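Local coordinates for protein aminotransferase, classes I and II (Silicibacter pomeroyi DSS-3, PDB 3H14) that probably catalyses pyridoxal-phosphate-dependent transfer of an amino group from L-aspartate to 2-oxoglutarate, giving oxaloacetate and L-glutamate, at residues A[79-84]-A[214-219]; A[105-110]-A[223-228]; A[305-310]-A[316-321]; A[292-297]-A[366-371]. All coordinates share one frame; numbering follows the deposited sequence. Where two conformers were deposited one is given.

Contact 1 of 4, residues A[79-84]-A[214-219]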
loop_
_atom_site.group_PDB
_atom_site.type_symbol
_atom_site.label_atom_id
_atom_site.label_comp_id
_atom_site.label_asym_id
_atom_site.label_seq_id
_atom_site.Cartn_x
_atom_site.Cartn_y
_atom_site.Cartn_z
ATOM N N ARG A 79 21.907 0.145 4.096
ATOM C CA ARG A 79 22.082 0.134 5.555
ATOM C C ARG A 79 20.763 -0.177 6.287
ATOM O O ARG A 79 20.749 -0.901 7.286
ATOM C CB ARG A 79 22.655 1.481 6.015
ATOM C CG ARG A 79 22.880 1.634 7.518
ATOM C CD ARG A 79 23.662 2.916 7.815
ATOM N NE ARG A 79 23.048 3.701 8.889
ATOM C CZ ARG A 79 23.263 4.999 9.088
ATOM N NH1 ARG A 79 24.066 5.692 8.279
ATOM N NH2 ARG A 79 22.643 5.620 10.090
ATOM N N LEU A 80 19.651 0.376 5.793
ATOM C CA LEU A 80 18.331 0.069 6.359
ATOM C C LEU A 80 18.033 -1.444 6.374
ATOM O O LEU A 80 17.453 -1.961 7.345
ATOM C CB LEU A 80 17.225 0.876 5.621
ATOM C CG LEU A 80 15.746 0.535 5.893
ATOM C CD1 LEU A 80 14.841 1.755 5.769
ATOM C CD2 LEU A 80 15.266 -0.549 4.980
ATOM N N TYR A 81 18.466 -2.163 5.338
ATOM C CA TYR A 81 18.198 -3.601 5.249
ATOM C C TYR A 81 18.942 -4.383 6.320
ATOM O O TYR A 81 18.408 -5.357 6.847
ATOM C CB TYR A 81 18.436 -4.146 3.826
ATOM C CG TYR A 81 17.257 -3.831 2.897
ATOM C CD1 TYR A 81 16.143 -4.652 2.863
ATOM C CD2 TYR A 81 17.233 -2.670 2.120
ATOM C CE1 TYR A 81 15.054 -4.374 2.053
ATOM C CE2 TYR A 81 16.134 -2.371 1.303
ATOM C CZ TYR A 81 15.040 -3.230 1.282
ATOM O OH TYR A 81 13.946 -2.958 0.468
ATOM N N GLY A 82 20.155 -3.955 6.656
ATOM C CA GLY A 82 20.865 -4.540 7.788
ATOM C C GLY A 82 20.190 -4.218 9.119
ATOM O O GLY A 82 19.925 -5.106 9.929
ATOM N N GLU A 83 19.901 -2.944 9.330
ATOM C CA GLU A 83 19.375 -2.491 10.601
ATOM C C GLU A 83 17.944 -2.995 10.848
ATOM O O GLU A 83 17.618 -3.373 11.958
ATOM C CB GLU A 83 19.455 -0.964 10.680
ATOM C CG GLU A 83 20.897 -0.455 10.737
ATOM C CD GLU A 83 21.022 1.051 10.833
ATOM O OE1 GLU A 83 19.995 1.767 10.773
ATOM O OE2 GLU A 83 22.171 1.539 10.951
ATOM N N TRP A 84 17.106 -3.022 9.815
ATOM C CA TRP A 84 15.718 -3.495 9.964
ATOM C C TRP A 84 15.554 -5.024 9.884
ATOM O O TRP A 84 14.701 -5.571 10.580
ATOM C CB TRP A 84 14.824 -2.809 8.925
ATOM C CG TRP A 84 14.376 -1.443 9.328
ATOM C CD1 TRP A 84 14.861 -0.688 10.340
ATOM C CD2 TRP A 84 13.346 -0.670 8.707
ATOM N NE1 TRP A 84 14.199 0.507 10.400
ATOM C CE2 TRP A 84 13.249 0.539 9.417
ATOM C CE3 TRP A 84 12.480 -0.891 7.631
ATOM C CZ2 TRP A 84 12.337 1.536 9.072
ATOM C CZ3 TRP A 84 11.570 0.081 7.306
ATOM C CH2 TRP A 84 11.507 1.285 8.020
ATOM N N THR A 214 11.084 -9.011 4.987
ATOM C CA THR A 214 11.450 -8.717 3.606
ATOM C C THR A 214 11.647 -10.024 2.858
ATOM O O THR A 214 12.169 -10.982 3.411
ATOM C CB THR A 214 12.700 -7.799 3.444
ATOM O OG1 THR A 214 12.900 -7.535 2.053
ATOM C CG2 THR A 214 13.969 -8.431 3.961
ATOM N N ALA A 215 11.177 -10.070 1.612
ATOM C CA ALA A 215 11.395 -11.217 0.746
ATOM C C ALA A 215 12.872 -11.552 0.597
ATOM O O ALA A 215 13.211 -12.705 0.348
ATOM C CB ALA A 215 10.793 -10.986 -0.610
ATOM N N LEU A 216 13.737 -10.555 0.771
ATOM C CA LEU A 216 15.208 -10.752 0.767
ATOM C C LEU A 216 15.731 -11.691 1.869
ATOM O O LEU A 216 16.793 -12.254 1.734
ATOM C CB LEU A 216 15.908 -9.397 0.837
ATOM C CG LEU A 216 15.491 -8.456 -0.309
ATOM C CD1 LEU A 216 16.221 -7.152 -0.198
ATOM C CD2 LEU A 216 15.781 -9.081 -1.662
ATOM N N GLU A 217 14.980 -11.876 2.940
ATOM C CA GLU A 217 15.334 -12.845 3.986
ATOM C C GLU A 217 15.157 -14.300 3.529
ATOM O O GLU A 217 15.629 -15.213 4.209
ATOM C CB GLU A 217 14.490 -12.625 5.239
ATOM C CG GLU A 217 14.808 -11.351 6.062
ATOM C CD GLU A 217 13.876 -11.182 7.251
ATOM O OE1 GLU A 217 13.066 -10.219 7.290
ATOM O OE2 GLU A 217 13.923 -12.038 8.152
ATOM N N LEU A 218 14.445 -14.518 2.419
ATOM C CA LEU A 218 14.149 -15.863 1.895
ATOM C C LEU A 218 14.742 -16.126 0.530
ATOM O O LEU A 218 15.051 -17.266 0.220
ATOM C CB LEU A 218 12.637 -16.108 1.825
ATOM C CG LEU A 218 12.029 -16.291 3.225
ATOM C CD1 LEU A 218 10.787 -15.441 3.417
ATOM C CD2 LEU A 218 11.778 -17.753 3.593
ATOM N N THR A 219 14.858 -15.099 -0.309
ATOM C CA THR A 219 15.457 -15.276 -1.639
ATOM C C THR A 219 16.022 -13.978 -2.162
ATOM O O THR A 219 15.598 -12.912 -1.747
ATOM C CB THR A 219 14.418 -15.783 -2.678
ATOM O OG1 THR A 219 15.084 -16.148 -3.903
ATOM C CG2 THR A 219 13.324 -14.703 -2.958
#
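Y81, T214 and L216 make a small buried contact where helix 71-85 faces the connection between strands 196-200 and 223-227. A single corner of the tyrosine ring does most of the work. CE1 lies 3.8 Å from T214 OG1, which comes to the ring edge near its plane, and 3.8 Å from L216 CD1, which approaches obliquely and also touches CD1 of the ring. Both partners cross the tyrosine side chain at roughly a right angle. With CG anti to its carbonyl carbon (chi1 -79°), Y81 swings its ring across to the loop, while L80 CD2 of its own helix rests against the rim of one ring face. The loop here contains a short 3-10 segment, 215-217, in the large-domain part of the fold-type-I aminotransferase architecture. T214 stands just ahead of that turn, and E217 reaches back so that OE1 accepts from T214 N at 3.3 Å. T214 OG1 takes a weak bond from L216 N at 3.4 Å, but its main polar partner is E201, which also bonds A215 N. These bonds hold the hydroxyl at the ring edge and pin the start of the turn. The far end of Y81 is fixed as well, its OH accepting from W241 NE1, and V243 of strand 240-243 touches both Y81 and L216.

Contact 2 of 4, residues A[105-110]-A[223-228]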
loop_
_atom_site.group_PDB
_atom_site.type_symbol
_atom_site.label_atom_id
_atom_site.label_comp_id
_atom_site.label_asym_id
_atom_site.label_seq_id
_atom_site.Cartn_x
_atom_site.Cartn_y
_atom_site.Cartn_z
ATOM N N LEU A 105 6.086 0.068 -12.664
ATOM C CA LEU A 105 6.369 0.198 -14.082
ATOM C C LEU A 105 7.650 -0.517 -14.471
ATOM O O LEU A 105 7.717 -1.195 -15.499
ATOM C CB LEU A 105 6.458 1.680 -14.471
ATOM C CG LEU A 105 6.838 1.986 -15.917
ATOM C CD1 LEU A 105 5.793 1.381 -16.841
ATOM C CD2 LEU A 105 6.967 3.486 -16.161
ATOM N N LEU A 106 8.670 -0.400 -13.637
ATOM C CA LEU A 106 9.972 -0.914 -13.987
ATOM C C LEU A 106 9.965 -2.411 -13.805
ATOM O O LEU A 106 10.429 -3.130 -14.684
ATOM C CB LEU A 106 11.053 -0.267 -13.130
ATOM C CG LEU A 106 11.384 1.190 -13.448
ATOM C CD1 LEU A 106 12.386 1.682 -12.375
ATOM C CD2 LEU A 106 11.938 1.282 -14.906
ATOM N N ALA A 107 9.379 -2.874 -12.692
ATOM C CA ALA A 107 9.236 -4.294 -12.465
ATOM C C ALA A 107 8.477 -4.940 -13.606
ATOM O O ALA A 107 8.921 -5.944 -14.162
ATOM C CB ALA A 107 8.582 -4.566 -11.164
ATOM N N PHE A 108 7.304 -4.415 -13.936
ATOM C CA PHE A 108 6.475 -5.094 -14.904
ATOM C C PHE A 108 7.120 -5.070 -16.282
ATOM O O PHE A 108 6.975 -6.039 -17.041
ATOM C CB PHE A 108 5.082 -4.449 -14.988
ATOM C CG PHE A 108 4.289 -4.527 -13.718
ATOM C CD1 PHE A 108 4.603 -5.450 -12.725
ATOM C CD2 PHE A 108 3.166 -3.715 -13.535
ATOM C CE1 PHE A 108 3.854 -5.520 -11.577
ATOM C CE2 PHE A 108 2.439 -3.783 -12.351
ATOM C CZ PHE A 108 2.793 -4.704 -11.396
ATOM N N THR A 109 7.838 -3.981 -16.601
ATOM C CA THR A 109 8.508 -3.888 -17.907
ATOM C C THR A 109 9.647 -4.900 -18.062
ATOM O O THR A 109 9.808 -5.503 -19.127
ATOM C CB THR A 109 9.028 -2.464 -18.160
ATOM O OG1 THR A 109 7.911 -1.565 -18.116
ATOM C CG2 THR A 109 9.748 -2.383 -19.534
ATOM N N ALA A 110 10.427 -5.053 -17.003
ATOM C CA ALA A 110 11.544 -5.978 -16.951
ATOM C C ALA A 110 11.086 -7.417 -17.049
ATOM O O ALA A 110 11.737 -8.263 -17.666
ATOM C CB ALA A 110 12.343 -5.755 -15.638
ATOM N N TYR A 223 11.809 -9.268 -7.024
ATOM C CA TYR A 223 11.847 -7.805 -7.049
ATOM C C TYR A 223 11.154 -7.346 -5.771
ATOM O O TYR A 223 10.068 -7.817 -5.464
ATOM C CB TYR A 223 11.104 -7.262 -8.255
ATOM C CG TYR A 223 11.911 -7.185 -9.526
ATOM C CD1 TYR A 223 12.838 -8.194 -9.862
ATOM C CD2 TYR A 223 11.747 -6.140 -10.401
ATOM C CE1 TYR A 223 13.566 -8.149 -11.045
ATOM C CE2 TYR A 223 12.479 -6.074 -11.572
ATOM C CZ TYR A 223 13.397 -7.103 -11.882
ATOM O OH TYR A 223 14.138 -7.056 -13.038
ATOM N N VAL A 224 11.789 -6.464 -5.015
ATOM C CA VAL A 224 11.142 -5.825 -3.841
ATOM C C VAL A 224 10.831 -4.365 -4.230
ATOM O O VAL A 224 11.705 -3.655 -4.818
ATOM C CB VAL A 224 12.048 -5.886 -2.597
ATOM C CG1 VAL A 224 11.516 -5.001 -1.451
ATOM C CG2 VAL A 224 12.211 -7.293 -2.101
ATOM N N ILE A 225 9.605 -3.934 -3.932
ATOM C CA ILE A 225 9.128 -2.579 -4.278
ATOM C C ILE A 225 8.856 -1.838 -2.964
ATOM O O ILE A 225 8.227 -2.377 -2.072
ATOM C CB ILE A 225 7.837 -2.600 -5.170
ATOM C CG1 ILE A 225 7.994 -3.532 -6.396
ATOM C CG2 ILE A 225 7.382 -1.145 -5.547
ATOM C CD1 ILE A 225 9.213 -3.276 -7.274
ATOM N N ASN A 226 9.387 -0.619 -2.846
ATOM C CA ASN A 226 9.158 0.201 -1.678
ATOM C C ASN A 226 9.033 1.679 -2.057
ATOM O O ASN A 226 9.120 2.075 -3.217
ATOM C CB ASN A 226 10.235 -0.013 -0.636
ATOM C CG ASN A 226 9.681 -0.074 0.798
ATOM O OD1 ASN A 226 8.927 0.810 1.249
ATOM N ND2 ASN A 226 10.121 -1.102 1.547
ATOM N N SER A 227 8.784 2.486 -1.043
ATOM C CA SER A 227 8.425 3.882 -1.232
ATOM C C SER A 227 8.748 4.646 0.044
ATOM O O SER A 227 8.791 4.058 1.148
ATOM C CB SER A 227 6.930 3.990 -1.513
ATOM O OG SER A 227 6.526 5.348 -1.776
ATOM N N PHE A 228 8.945 5.956 -0.113
ATOM C CA PHE A 228 9.064 6.866 1.031
ATOM C C PHE A 228 7.725 7.486 1.422
ATOM O O PHE A 228 7.688 8.348 2.296
ATOM C CB PHE A 228 10.093 7.955 0.718
ATOM C CG PHE A 228 11.481 7.423 0.629
ATOM C CD1 PHE A 228 12.215 7.236 1.787
ATOM C CD2 PHE A 228 12.040 7.056 -0.583
ATOM C CE1 PHE A 228 13.476 6.742 1.749
ATOM C CE2 PHE A 228 13.338 6.545 -0.644
ATOM C CZ PHE A 228 14.047 6.366 0.525
#
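A107 and A110 of helix 100-111 pack against Y223 and I225 of strand 223-227, a helix-on-sheet contact in the large domain. A107 CB lies 3.6 Å from Y223 CD2 and 4.1 Å from I225 CD1. One turn on, A110 CB lies 3.4 Å from Y223 OH and touches CE2, so the tyrosine spans both alanines; the two methyls approach its ring obliquely. The segment axes run nearly antiparallel, at 160°, and come within 9.8 Å. Small alanines leave room for the aromatic ring between helix and sheet. Strand 223-227 belongs to the mixed seven-stranded sheet of the fold-type-I aminotransferases, whose one antiparallel strand, 240-243, is its neighbour. In this family the strand leads toward the loop bearing the Schiff-base lysine. The phenol group bonds Q248, which fixes the ring's outer end, and M242 and V252 also touch Y223. An alanine in place of Y223 would probably open a gap over A107 and A110 and leave Q248 without its hydroxyl partner. I225 also touches F104 and S100, nearer the start of the helix.

Contact 3 of 4, residues A[305-310]-A[316-321]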
loop_
_atom_site.group_PDB
_atom_site.type_symbol
_atom_site.label_atom_id
_atom_site.label_comp_id
_atom_site.label_asym_id
_atom_site.label_seq_id
_atom_site.Cartn_x
_atom_site.Cartn_y
_atom_site.Cartn_z
ATOM N N THR A 305 -18.043 -5.655 13.772
ATOM C CA THR A 305 -17.572 -6.756 14.598
ATOM C C THR A 305 -16.760 -7.811 13.865
ATOM O O THR A 305 -16.120 -8.654 14.518
ATOM C CB THR A 305 -18.787 -7.485 15.266
ATOM O OG1 THR A 305 -19.733 -7.851 14.259
ATOM C CG2 THR A 305 -19.485 -6.554 16.234
ATOM N N ARG A 306 -16.767 -7.734 12.530
ATOM C CA ARG A 306 -16.033 -8.644 11.654
ATOM C C ARG A 306 -14.959 -7.873 10.868
ATOM O O ARG A 306 -15.277 -7.262 9.867
ATOM C CB ARG A 306 -17.040 -9.285 10.695
ATOM C CG ARG A 306 -18.130 -10.063 11.464
ATOM C CD ARG A 306 -19.361 -10.456 10.640
ATOM N NE ARG A 306 -20.124 -11.443 11.417
ATOM C CZ ARG A 306 -21.016 -11.158 12.364
ATOM N NH1 ARG A 306 -21.329 -9.912 12.672
ATOM N NH2 ARG A 306 -21.618 -12.143 13.017
ATOM N N ILE A 307 -13.716 -7.908 11.333
ATOM C CA ILE A 307 -12.609 -7.198 10.684
ATOM C C ILE A 307 -11.439 -8.128 10.452
ATOM O O ILE A 307 -11.198 -9.093 11.209
ATOM C CB ILE A 307 -12.155 -5.944 11.472
ATOM C CG1 ILE A 307 -11.467 -6.307 12.793
ATOM C CG2 ILE A 307 -13.342 -5.018 11.734
ATOM C CD1 ILE A 307 -10.653 -5.181 13.377
ATOM N N ALA A 308 -10.731 -7.886 9.370
ATOM C CA ALA A 308 -9.464 -8.595 9.156
ATOM C C ALA A 308 -8.516 -8.108 10.232
ATOM O O ALA A 308 -8.655 -6.990 10.698
ATOM C CB ALA A 308 -8.925 -8.309 7.779
ATOM N N PRO A 309 -7.556 -8.947 10.654
ATOM C CA PRO A 309 -6.582 -8.557 11.684
ATOM C C PRO A 309 -5.628 -7.447 11.190
ATOM O O PRO A 309 -4.898 -7.662 10.212
ATOM C CB PRO A 309 -5.812 -9.842 11.925
ATOM C CG PRO A 309 -5.947 -10.607 10.691
ATOM C CD PRO A 309 -7.329 -10.323 10.186
ATOM N N PRO A 310 -5.687 -6.248 11.805
ATOM C CA PRO A 310 -4.859 -5.174 11.258
ATOM C C PRO A 310 -3.431 -5.295 11.766
ATOM O O PRO A 310 -3.015 -4.618 12.714
ATOM C CB PRO A 310 -5.587 -3.905 11.708
ATOM C CG PRO A 310 -6.238 -4.322 13.047
ATOM C CD PRO A 310 -6.518 -5.801 12.948
ATOM N N VAL A 316 -8.333 -0.658 8.579
ATOM C CA VAL A 316 -9.196 -1.736 9.067
ATOM C C VAL A 316 -10.166 -2.072 7.957
ATOM O O VAL A 316 -10.833 -1.193 7.446
ATOM C CB VAL A 316 -10.003 -1.336 10.358
ATOM C CG1 VAL A 316 -10.891 -2.503 10.789
ATOM C CG2 VAL A 316 -9.087 -0.952 11.473
ATOM N N TYR A 317 -10.229 -3.363 7.587
ATOM C CA TYR A 317 -11.056 -3.859 6.535
ATOM C C TYR A 317 -12.174 -4.680 7.166
ATOM O O TYR A 317 -11.889 -5.686 7.861
ATOM C CB TYR A 317 -10.231 -4.778 5.638
ATOM C CG TYR A 317 -10.911 -5.161 4.378
ATOM C CD1 TYR A 317 -11.235 -4.202 3.447
ATOM C CD2 TYR A 317 -11.174 -6.493 4.066
ATOM C CE1 TYR A 317 -11.829 -4.523 2.300
ATOM C CE2 TYR A 317 -11.764 -6.840 2.890
ATOM C CZ TYR A 317 -12.092 -5.847 2.005
ATOM O OH TYR A 317 -12.682 -6.126 0.801
ATOM N N ALA A 318 -13.396 -4.227 6.953
ATOM C CA ALA A 318 -14.578 -4.719 7.689
ATOM C C ALA A 318 -15.530 -5.353 6.737
ATOM O O ALA A 318 -15.811 -4.807 5.680
ATOM C CB ALA A 318 -15.318 -3.547 8.421
ATOM N N ASP A 319 -16.097 -6.479 7.165
ATOM C CA ASP A 319 -17.189 -7.114 6.465
ATOM C C ASP A 319 -18.475 -6.475 7.004
ATOM O O ASP A 319 -18.769 -6.602 8.175
ATOM C CB ASP A 319 -17.138 -8.631 6.734
ATOM C CG ASP A 319 -18.238 -9.403 6.027
ATOM O OD1 ASP A 319 -19.241 -8.794 5.633
ATOM O OD2 ASP A 319 -18.092 -10.657 5.890
ATOM N N VAL A 320 -19.217 -5.783 6.154
ATOM C CA VAL A 320 -20.365 -5.006 6.591
ATOM C C VAL A 320 -21.652 -5.563 5.960
ATOM O O VAL A 320 -22.667 -4.886 5.878
ATOM C CB VAL A 320 -20.174 -3.483 6.299
ATOM C CG1 VAL A 320 -18.974 -2.947 7.070
ATOM C CG2 VAL A 320 -20.059 -3.183 4.811
ATOM N N SER A 321 -21.603 -6.824 5.542
ATOM C CA SER A 321 -22.737 -7.423 4.876
ATOM C C SER A 321 -23.986 -7.562 5.788
ATOM O O SER A 321 -25.064 -7.715 5.290
ATOM C CB SER A 321 -22.372 -8.783 4.260
ATOM O OG SER A 321 -21.927 -9.711 5.228
HETATM O O HOH W 1 -17.916 -5.485 10.576
HETATM O O HOH W 2 -8.263 -5.050 8.915
#
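I307 and A318 form a single antiparallel bridge of the non-hydrogen-bonded kind, their CA atoms 4.4 Å apart, with two backbone bonds flanking it: D319 N to R306 O and A308 N to Y317 O, each 2.9 Å and nearly straight. CA-H...O contacts from A318 to R306 O and from I307 to Y317 O lie beside them. Beyond the bonds two waters carry the pairing on, one joining A308 O to Y317 N and the other linking R306 N with D319 O. I307 puts CG1 between its backbone N and carbonyl carbon (chi1 69°), which leaves CG2 to touch V316 CG1 at 3.6 Å and A318 CB at 4.1 Å; V316 CG1 also meets CD1 of the isoleucine. Y317 points to the other face, where its CB lies 4.3 Å from A308 CB and its OH bonds T356. At the outer end the CB atoms of R306 and D319 meet at 4.0 Å. D319 OD1 closes an Asx turn by accepting from S321 N at 3.1 Å, and it also receives S321 OG. An alanine in place of D319 is likely to leave that turn without its brace, setting the S321 hydroxyl free to rotate. The 305-310 loop thus lines one edge of strand 315-319, whose other edge pairs with strand 356-360, while I307 and V316 face L296, M295 and L299 of helix 278-302.

Contact 4 of 4, residues A[292-297]-A[366-371]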
loop_
_atom_site.group_PDB
_atom_site.type_symbol
_atom_site.label_atom_id
_atom_site.label_comp_id
_atom_site.label_asym_id
_atom_site.label_seq_id
_atom_site.Cartn_x
_atom_site.Cartn_y
_atom_site.Cartn_z
ATOM N N ARG A 292 -4.940 2.700 16.523
ATOM C CA ARG A 292 -5.255 1.271 16.279
ATOM C C ARG A 292 -5.933 0.696 17.508
ATOM O O ARG A 292 -6.976 0.021 17.410
ATOM C CB ARG A 292 -3.952 0.517 15.973
ATOM C CG ARG A 292 -4.114 -0.970 15.690
ATOM C CD ARG A 292 -2.859 -1.538 15.118
ATOM N NE ARG A 292 -2.904 -2.974 15.011
ATOM C CZ ARG A 292 -2.490 -3.819 15.949
ATOM N NH1 ARG A 292 -2.012 -3.371 17.111
ATOM N NH2 ARG A 292 -2.560 -5.128 15.720
ATOM N N LYS A 293 -5.352 1.009 18.661
ATOM C CA LYS A 293 -5.901 0.621 19.968
ATOM C C LYS A 293 -7.359 1.094 20.068
ATOM O O LYS A 293 -8.236 0.324 20.399
ATOM C CB LYS A 293 -4.991 1.171 21.090
ATOM C CG LYS A 293 -5.148 0.564 22.545
ATOM C CD LYS A 293 -4.094 1.133 23.472
ATOM C CE LYS A 293 -4.161 0.610 24.920
ATOM N NZ LYS A 293 -3.104 -0.435 25.197
ATOM N N LEU A 294 -7.610 2.362 19.765
ATOM C CA LEU A 294 -8.959 2.925 19.665
ATOM C C LEU A 294 -9.886 2.242 18.666
ATOM O O LEU A 294 -11.069 1.972 18.971
ATOM C CB LEU A 294 -8.874 4.401 19.264
ATOM C CG LEU A 294 -9.341 5.551 20.166
ATOM C CD1 LEU A 294 -9.260 5.265 21.689
ATOM C CD2 LEU A 294 -8.554 6.777 19.784
HETATM N N MSE A 295 -9.396 1.989 17.454
HETATM C CA MSE A 295 -10.208 1.272 16.456
HETATM C C MSE A 295 -10.638 -0.127 16.948
HETATM O O MSE A 295 -11.804 -0.523 16.804
HETATM C CB MSE A 295 -9.442 1.122 15.130
HETATM C CG MSE A 295 -9.100 2.449 14.428
HETATM SE SE MSE A 295 -10.582 3.456 13.834
HETATM C CE MSE A 295 -10.868 2.622 12.047
ATOM N N LEU A 296 -9.683 -0.851 17.507
ATOM C CA LEU A 296 -9.903 -2.235 17.966
ATOM C C LEU A 296 -10.915 -2.314 19.110
ATOM O O LEU A 296 -11.788 -3.201 19.099
ATOM C CB LEU A 296 -8.576 -2.889 18.348
ATOM C CG LEU A 296 -7.820 -3.296 17.086
ATOM C CD1 LEU A 296 -6.385 -3.577 17.368
ATOM C CD2 LEU A 296 -8.495 -4.506 16.410
ATOM N N GLU A 297 -10.833 -1.366 20.047
ATOM C CA GLU A 297 -11.847 -1.230 21.102
ATOM C C GLU A 297 -13.229 -0.752 20.609
ATOM O O GLU A 297 -14.264 -1.315 20.997
ATOM C CB GLU A 297 -11.342 -0.308 22.240
ATOM N N ALA A 366 -6.937 12.685 17.937
ATOM C CA ALA A 366 -8.185 13.452 18.184
ATOM C C ALA A 366 -9.216 13.307 17.050
ATOM O O ALA A 366 -10.436 13.253 17.283
ATOM C CB ALA A 366 -7.851 14.937 18.404
ATOM N N ASP A 367 -8.732 13.263 15.818
ATOM C CA ASP A 367 -9.608 13.018 14.649
ATOM C C ASP A 367 -10.245 11.600 14.718
ATOM O O ASP A 367 -11.394 11.424 14.384
ATOM C CB ASP A 367 -8.813 13.098 13.340
ATOM C CG ASP A 367 -8.487 14.511 12.928
ATOM O OD1 ASP A 367 -8.333 15.349 13.830
ATOM O OD2 ASP A 367 -8.372 14.762 11.704
ATOM N N ILE A 368 -9.449 10.597 15.075
ATOM C CA ILE A 368 -9.935 9.211 15.199
ATOM C C ILE A 368 -10.960 9.125 16.341
ATOM O O ILE A 368 -12.047 8.588 16.162
ATOM C CB ILE A 368 -8.761 8.216 15.400
ATOM C CG1 ILE A 368 -7.865 8.153 14.145
ATOM C CG2 ILE A 368 -9.243 6.824 15.782
ATOM C CD1 ILE A 368 -8.542 8.434 12.815
ATOM N N GLU A 369 -10.626 9.698 17.499
ATOM C CA GLU A 369 -11.582 9.767 18.596
ATOM C C GLU A 369 -12.880 10.386 18.121
ATOM O O GLU A 369 -13.946 9.839 18.344
ATOM C CB GLU A 369 -11.011 10.553 19.777
ATOM C CG GLU A 369 -9.920 9.811 20.525
ATOM C CD GLU A 369 -9.283 10.602 21.693
ATOM O OE1 GLU A 369 -9.259 11.866 21.653
ATOM O OE2 GLU A 369 -8.761 9.929 22.640
ATOM N N GLU A 370 -12.790 11.537 17.459
ATOM C CA GLU A 370 -13.956 12.192 16.881
ATOM C C GLU A 370 -14.704 11.337 15.852
ATOM O O GLU A 370 -15.960 11.286 15.844
ATOM C CB GLU A 370 -13.550 13.532 16.261
ATOM C CG GLU A 370 -14.690 14.365 15.670
ATOM C CD GLU A 370 -15.667 14.891 16.713
ATOM O OE1 GLU A 370 -15.232 15.200 17.850
ATOM O OE2 GLU A 370 -16.863 14.992 16.386
ATOM N N GLY A 371 -13.958 10.657 14.988
ATOM C CA GLY A 371 -14.585 9.792 14.006
ATOM C C GLY A 371 -15.394 8.664 14.634
ATOM O O GLY A 371 -16.498 8.349 14.188
#
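No ring takes part where L294 and M295 meet I368 and E369; the flat group close by is the guanidinium of R292, one face of which carries L296 CD1, 4.1 Å above the plane and over its centre. R292 leaves its helix away from 366-371, with NE bonded to P310 O and NH2 in a salt bridge to E209. The helix pair itself is joined by carbon and selenium. L294 CD2 touches E369 CG at 3.4 Å, a tight approach, and I368 CG2 at 4.1 Å. Both L294 torsions lie off the staggered positions (chi1 -116°), so the leucine is either strained or loosely defined. E369 contributes its aliphatic part, the chain running extended past the leucine. I368 holds CG2 anti to its backbone N, which sends that methyl between the two partners: SE of selenomethionine M295 lies 4.1 Å from I368 CG2, the two side chains crossing at about a right angle. The segments run almost parallel, 10° apart, and their axes are 10.1 Å from each other, a spacing filled by L294, M295 and I368. L372, a turn on from I368, touches both L294 and M295, while I368 also meets M36 and M295 meets Y361. Helices 278-302 and 365-381 thereby pack side by side, with strand 315-319 reaching M295 through V316.

Overall arrangement
The four contacts fall into two pairs. Contacts 1 and 2 have centres 16 Å apart and their segments alternate along the chain; strand 223-227 lies between them, turning Y223 and I225 to helix 100-111 and V224 to Y81 and L216. Contacts 3 and 4, centres 15 Å apart, come later: helix 278-302 leads into the loop and strand 315-319 of contact 3, and helix 365-381 returns to complete contact 4. R292 and P310 tie that pair together by a probable hydrogen bond. Contact 2 lies about 29 Å from contact 3, centre to centre, across the chain's middle. The two pairs sample the large and small domains of a fold-type-I aminotransferase.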